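Local structure of Phosphoglucomutase/phosphomannomutase family protein (Burkholderia thailandensis, 3UW2) at residues R47-A59 / L156-G168. The protein probably transfers a phosphoryl group within phosphohexoses as a metal-dependent phosphoglucomutase/phosphomannomutase. Sequence-based numbering, arbitrary orientation.
Sequences RSIGRAFGSEVRA and LYKRIVDARFETG
With CG trans to its own nitrogen (chi1 -171°), Arg51 lays its CG over one face of the Phe165 ring, a CH-pi contact 3.5 Å from the centroid. The bend at chi2 (78°) brings the Arg51 guanidinium side-on to Glu166 O, which lies in its plane and is gripped by both Arg51 NE, at 2.9 Å, and Arg51 NH1; a weak bond joins NH1 to Thr167 OG1. Ser55 illustrates how one hydroxyl can link helix and loop: OG donates to Arg51 O within the helix and accepts from Glu166 N at 2.9 Å. Arg159, extended from CG to NE, enters as a knob among Ala52, Ser55, Glu56 and Ala59. Its NH2 donates a nearly straight hydrogen bond (172°) to Glu56 OE1, part of a salt bridge, its NH1 bonds Arg164 O, and Ser55 CB lies over one guanidinium face. Glu56 OE2 is held by Gln60. Ala52 CB packs against Ile160 CG1 at 3.8 Å, where the helices cross. Beyond the Schellman turn at Ala163, the chain follows helix 43-59 toward helix 75-88, where Gly168 is backbone hydrogen-bonded to Ala88, while Ile49, Phe53 and Leu156 pack on strand 136-143 of the domain I sheet.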
loop_
_atom_site.group_PDB
_atom_site.type_symbol
_atom_site.label_atom_id
_atom_site.label_comp_id
_atom_site.label_asym_id
_atom_site.label_seq_id
_atom_site.Cartn_x
_atom_site.Cartn_y
_atom_site.Cartn_z
ATOM N N ARG A 47 14.959 19.779 -1.189
ATOM C CA ARG A 47 16.325 19.808 -1.693
ATOM C C ARG A 47 17.276 19.073 -0.718
ATOM O O ARG A 47 18.053 18.261 -1.171
ATOM C CB ARG A 47 16.784 21.261 -1.915
ATOM C CG ARG A 47 18.141 21.403 -2.611
ATOM C CD ARG A 47 18.550 22.881 -2.808
ATOM N NE ARG A 47 17.800 23.322 -3.973
ATOM C CZ ARG A 47 16.716 24.097 -3.958
ATOM N NH1 ARG A 47 16.291 24.630 -2.798
ATOM N NH2 ARG A 47 16.080 24.352 -5.125
ATOM N N SER A 48 17.200 19.287 0.616
ATOM C CA SER A 48 18.127 18.602 1.540
ATOM C C SER A 48 17.867 17.103 1.525
ATOM O O SER A 48 18.788 16.291 1.697
ATOM C CB SER A 48 17.997 19.098 2.982
ATOM O OG SER A 48 18.060 20.504 3.058
ATOM N N ILE A 49 16.609 16.717 1.311
ATOM C CA ILE A 49 16.268 15.308 1.295
ATOM C C ILE A 49 16.833 14.710 -0.009
ATOM O O ILE A 49 17.428 13.622 -0.033
ATOM C CB ILE A 49 14.737 15.073 1.357
ATOM C CG1 ILE A 49 14.208 15.210 2.804
ATOM C CG2 ILE A 49 14.398 13.655 0.872
ATOM C CD1 ILE A 49 12.753 15.712 2.842
ATOM N N GLY A 50 16.747 15.469 -1.072
ATOM C CA GLY A 50 17.303 14.957 -2.349
ATOM C C GLY A 50 18.830 14.791 -2.279
ATOM O O GLY A 50 19.406 13.804 -2.769
ATOM N N ARG A 51 19.497 15.796 -1.701
ATOM C CA ARG A 51 20.936 15.756 -1.499
ATOM C C ARG A 51 21.324 14.554 -0.596
ATOM O O ARG A 51 22.247 13.877 -0.880
ATOM C CB ARG A 51 21.359 17.093 -0.876
ATOM C CG ARG A 51 22.849 17.292 -0.804
ATOM C CD ARG A 51 23.422 17.697 -2.136
ATOM N NE ARG A 51 24.877 17.768 -2.048
ATOM C CZ ARG A 51 25.561 18.826 -1.634
ATOM N NH1 ARG A 51 26.907 18.808 -1.584
ATOM N NH2 ARG A 51 24.903 19.922 -1.306
ATOM N N ALA A 52 20.609 14.312 0.514
ATOM C CA ALA A 52 20.898 13.200 1.410
ATOM C C ALA A 52 20.718 11.840 0.698
ATOM O O ALA A 52 21.554 10.957 0.795
ATOM C CB ALA A 52 19.975 13.273 2.660
ATOM N N PHE A 53 19.601 11.666 0.016
ATOM C CA PHE A 53 19.318 10.417 -0.672
ATOM C C PHE A 53 20.317 10.215 -1.835
ATOM O O PHE A 53 20.877 9.120 -1.990
ATOM C CB PHE A 53 17.861 10.419 -1.199
ATOM C CG PHE A 53 17.427 9.107 -1.806
ATOM C CD1 PHE A 53 17.725 8.814 -3.148
ATOM C CD2 PHE A 53 16.786 8.148 -1.042
ATOM C CE1 PHE A 53 17.286 7.633 -3.715
ATOM C CE2 PHE A 53 16.377 6.917 -1.599
ATOM C CZ PHE A 53 16.623 6.661 -2.935
ATOM N N GLY A 54 20.583 11.260 -2.616
ATOM C CA GLY A 54 21.564 11.134 -3.720
ATOM C C GLY A 54 22.959 10.730 -3.224
ATOM O O GLY A 54 23.727 9.975 -3.919
ATOM N N SER A 55 23.285 11.199 -2.015
ATOM C CA SER A 55 24.552 10.882 -1.367
ATOM C C SER A 55 24.595 9.388 -1.017
ATOM O O SER A 55 25.651 8.744 -1.163
ATOM C CB SER A 55 24.711 11.654 -0.053
ATOM O OG SER A 55 24.833 13.049 -0.263
ATOM N N GLU A 56 23.497 8.854 -0.486
ATOM C CA GLU A 56 23.460 7.433 -0.159
ATOM C C GLU A 56 23.528 6.558 -1.466
ATOM O O GLU A 56 24.219 5.508 -1.510
ATOM C CB GLU A 56 22.250 7.142 0.720
ATOM C CG GLU A 56 22.183 5.708 1.259
ATOM C CD GLU A 56 23.454 5.303 2.041
ATOM O OE1 GLU A 56 24.097 6.140 2.745
ATOM O OE2 GLU A 56 23.833 4.127 1.921
ATOM N N VAL A 57 22.823 6.988 -2.517
ATOM C CA VAL A 57 22.932 6.315 -3.806
ATOM C C VAL A 57 24.403 6.236 -4.247
ATOM O O VAL A 57 24.889 5.139 -4.588
ATOM C CB VAL A 57 22.047 7.021 -4.844
ATOM C CG1 VAL A 57 22.485 6.739 -6.261
ATOM C CG2 VAL A 57 20.562 6.697 -4.607
ATOM N N ARG A 58 25.142 7.350 -4.188
ATOM C CA ARG A 58 26.566 7.305 -4.633
ATOM C C ARG A 58 27.414 6.449 -3.691
ATOM O O ARG A 58 28.342 5.832 -4.116
ATOM C CB ARG A 58 27.225 8.684 -4.718
ATOM C CG ARG A 58 26.486 9.753 -5.461
ATOM C CD ARG A 58 27.147 10.145 -6.758
ATOM N NE ARG A 58 28.623 10.140 -6.696
ATOM C CZ ARG A 58 29.419 11.157 -6.359
ATOM N NH1 ARG A 58 28.975 12.362 -6.048
ATOM N NH2 ARG A 58 30.724 10.969 -6.412
ATOM N N ALA A 59 27.094 6.411 -2.405
ATOM C CA ALA A 59 27.918 5.635 -1.463
ATOM C C ALA A 59 27.697 4.131 -1.728
ATOM O O ALA A 59 28.532 3.316 -1.371
ATOM C CB ALA A 59 27.545 5.990 -0.031
ATOM N N LEU A 156 19.010 9.454 6.569
ATOM C CA LEU A 156 18.919 10.633 5.698
ATOM C C LEU A 156 18.823 11.927 6.542
ATOM O O LEU A 156 19.486 12.897 6.280
ATOM C CB LEU A 156 17.729 10.547 4.709
ATOM C CG LEU A 156 17.672 9.268 3.887
ATOM C CD1 LEU A 156 16.330 9.140 3.151
ATOM C CD2 LEU A 156 18.845 9.218 2.914
ATOM N N TYR A 157 18.007 11.898 7.568
ATOM C CA TYR A 157 17.855 13.026 8.499
ATOM C C TYR A 157 19.233 13.337 9.098
ATOM O O TYR A 157 19.672 14.482 9.068
ATOM C CB TYR A 157 16.840 12.683 9.596
ATOM C CG TYR A 157 16.907 13.653 10.796
ATOM C CD1 TYR A 157 16.381 14.940 10.689
ATOM C CD2 TYR A 157 17.505 13.290 12.008
ATOM C CE1 TYR A 157 16.469 15.827 11.745
ATOM C CE2 TYR A 157 17.602 14.178 13.084
ATOM C CZ TYR A 157 17.061 15.449 12.928
ATOM O OH TYR A 157 17.071 16.400 13.933
ATOM N N LYS A 158 19.934 12.300 9.584
ATOM C CA LYS A 158 21.300 12.471 10.139
ATOM C C LYS A 158 22.342 13.094 9.146
ATOM O O LYS A 158 23.098 14.025 9.548
ATOM C CB LYS A 158 21.812 11.176 10.856
ATOM N N ARG A 159 22.360 12.668 7.872
ATOM C CA ARG A 159 23.196 13.369 6.852
ATOM C C ARG A 159 22.868 14.857 6.759
ATOM O O ARG A 159 23.774 15.664 6.568
ATOM C CB ARG A 159 22.997 12.808 5.425
ATOM C CG ARG A 159 23.621 11.428 5.143
ATOM C CD ARG A 159 23.452 11.075 3.667
ATOM N NE ARG A 159 24.189 9.842 3.312
ATOM C CZ ARG A 159 25.487 9.794 2.995
ATOM N NH1 ARG A 159 26.239 10.899 3.035
ATOM N NH2 ARG A 159 26.055 8.630 2.691
ATOM N N ILE A 160 21.584 15.211 6.888
ATOM C CA ILE A 160 21.153 16.615 6.800
ATOM C C ILE A 160 21.615 17.462 7.981
ATOM O O ILE A 160 22.217 18.517 7.798
ATOM C CB ILE A 160 19.630 16.746 6.524
ATOM C CG1 ILE A 160 19.304 16.016 5.164
ATOM C CG2 ILE A 160 19.259 18.265 6.514
ATOM C CD1 ILE A 160 17.828 15.682 4.940
ATOM N N VAL A 161 21.326 16.991 9.196
ATOM C CA VAL A 161 21.831 17.581 10.460
ATOM C C VAL A 161 23.350 17.763 10.410
ATOM O O VAL A 161 23.904 18.777 10.846
ATOM C CB VAL A 161 21.500 16.616 11.630
ATOM C CG1 VAL A 161 22.022 17.124 12.979
ATOM C CG2 VAL A 161 20.003 16.370 11.672
ATOM N N ASP A 162 24.026 16.724 9.884
ATOM C CA ASP A 162 25.470 16.676 9.823
ATOM C C ASP A 162 26.050 17.350 8.606
ATOM O O ASP A 162 27.262 17.414 8.515
ATOM C CB ASP A 162 25.945 15.242 9.705
ATOM C CG ASP A 162 25.772 14.462 10.969
ATOM O OD1 ASP A 162 25.455 15.053 12.024
ATOM O OD2 ASP A 162 25.924 13.229 10.897
ATOM N N ALA A 163 25.220 17.806 7.661
ATOM C CA ALA A 163 25.722 18.282 6.339
ATOM C C ALA A 163 26.754 17.306 5.717
ATOM O O ALA A 163 27.741 17.699 5.083
ATOM C CB ALA A 163 26.314 19.696 6.443
ATOM N N ARG A 164 26.496 16.022 5.874
ATOM C CA ARG A 164 27.405 14.990 5.350
ATOM C C ARG A 164 26.875 14.539 3.984
ATOM O O ARG A 164 26.048 13.595 3.878
ATOM C CB ARG A 164 27.468 13.815 6.315
ATOM C CG ARG A 164 28.530 12.785 5.988
ATOM C CD ARG A 164 28.565 11.718 7.084
ATOM N NE ARG A 164 27.384 10.838 7.078
ATOM C CZ ARG A 164 27.281 9.742 6.316
ATOM N NH1 ARG A 164 28.293 9.389 5.506
ATOM N NH2 ARG A 164 26.186 8.988 6.359
ATOM N N PHE A 165 27.392 15.176 2.940
ATOM C CA PHE A 165 26.857 15.009 1.588
ATOM C C PHE A 165 27.960 14.745 0.582
ATOM O O PHE A 165 29.087 15.280 0.726
ATOM C CB PHE A 165 26.161 16.293 1.081
ATOM C CG PHE A 165 24.978 16.760 1.888
ATOM C CD1 PHE A 165 23.908 15.901 2.163
ATOM C CD2 PHE A 165 24.899 18.107 2.311
ATOM C CE1 PHE A 165 22.821 16.352 2.905
ATOM C CE2 PHE A 165 23.781 18.572 2.998
ATOM C CZ PHE A 165 22.730 17.697 3.274
ATOM N N GLU A 166 27.627 13.965 -0.456
ATOM C CA GLU A 166 28.420 13.937 -1.655
ATOM C C GLU A 166 28.119 15.184 -2.498
ATOM O O GLU A 166 27.087 15.880 -2.280
ATOM C CB GLU A 166 28.163 12.651 -2.441
ATOM C CG GLU A 166 28.388 11.405 -1.611
ATOM C CD GLU A 166 29.861 11.167 -1.309
ATOM O OE1 GLU A 166 30.745 11.604 -2.097
ATOM O OE2 GLU A 166 30.143 10.577 -0.239
ATOM N N THR A 167 29.002 15.432 -3.469
ATOM C CA THR A 167 28.978 16.619 -4.320
ATOM C C THR A 167 29.196 16.203 -5.785
ATOM O O THR A 167 30.017 15.338 -6.098
ATOM C CB THR A 167 30.087 17.594 -3.888
ATOM O OG1 THR A 167 29.737 18.138 -2.604
ATOM C CG2 THR A 167 30.232 18.747 -4.898
ATOM N N GLY A 168 28.421 16.777 -6.686
ATOM C CA GLY A 168 28.669 16.572 -8.104
ATOM C C GLY A 168 27.666 17.443 -8.840
ATOM O O GLY A 168 27.076 18.391 -8.277
HETATM O O HOH W 1 22.256 7.853 4.431
HETATM O O HOH W 2 25.586 6.249 5.192
HETATM O O HOH W 3 32.605 13.147 -5.718
#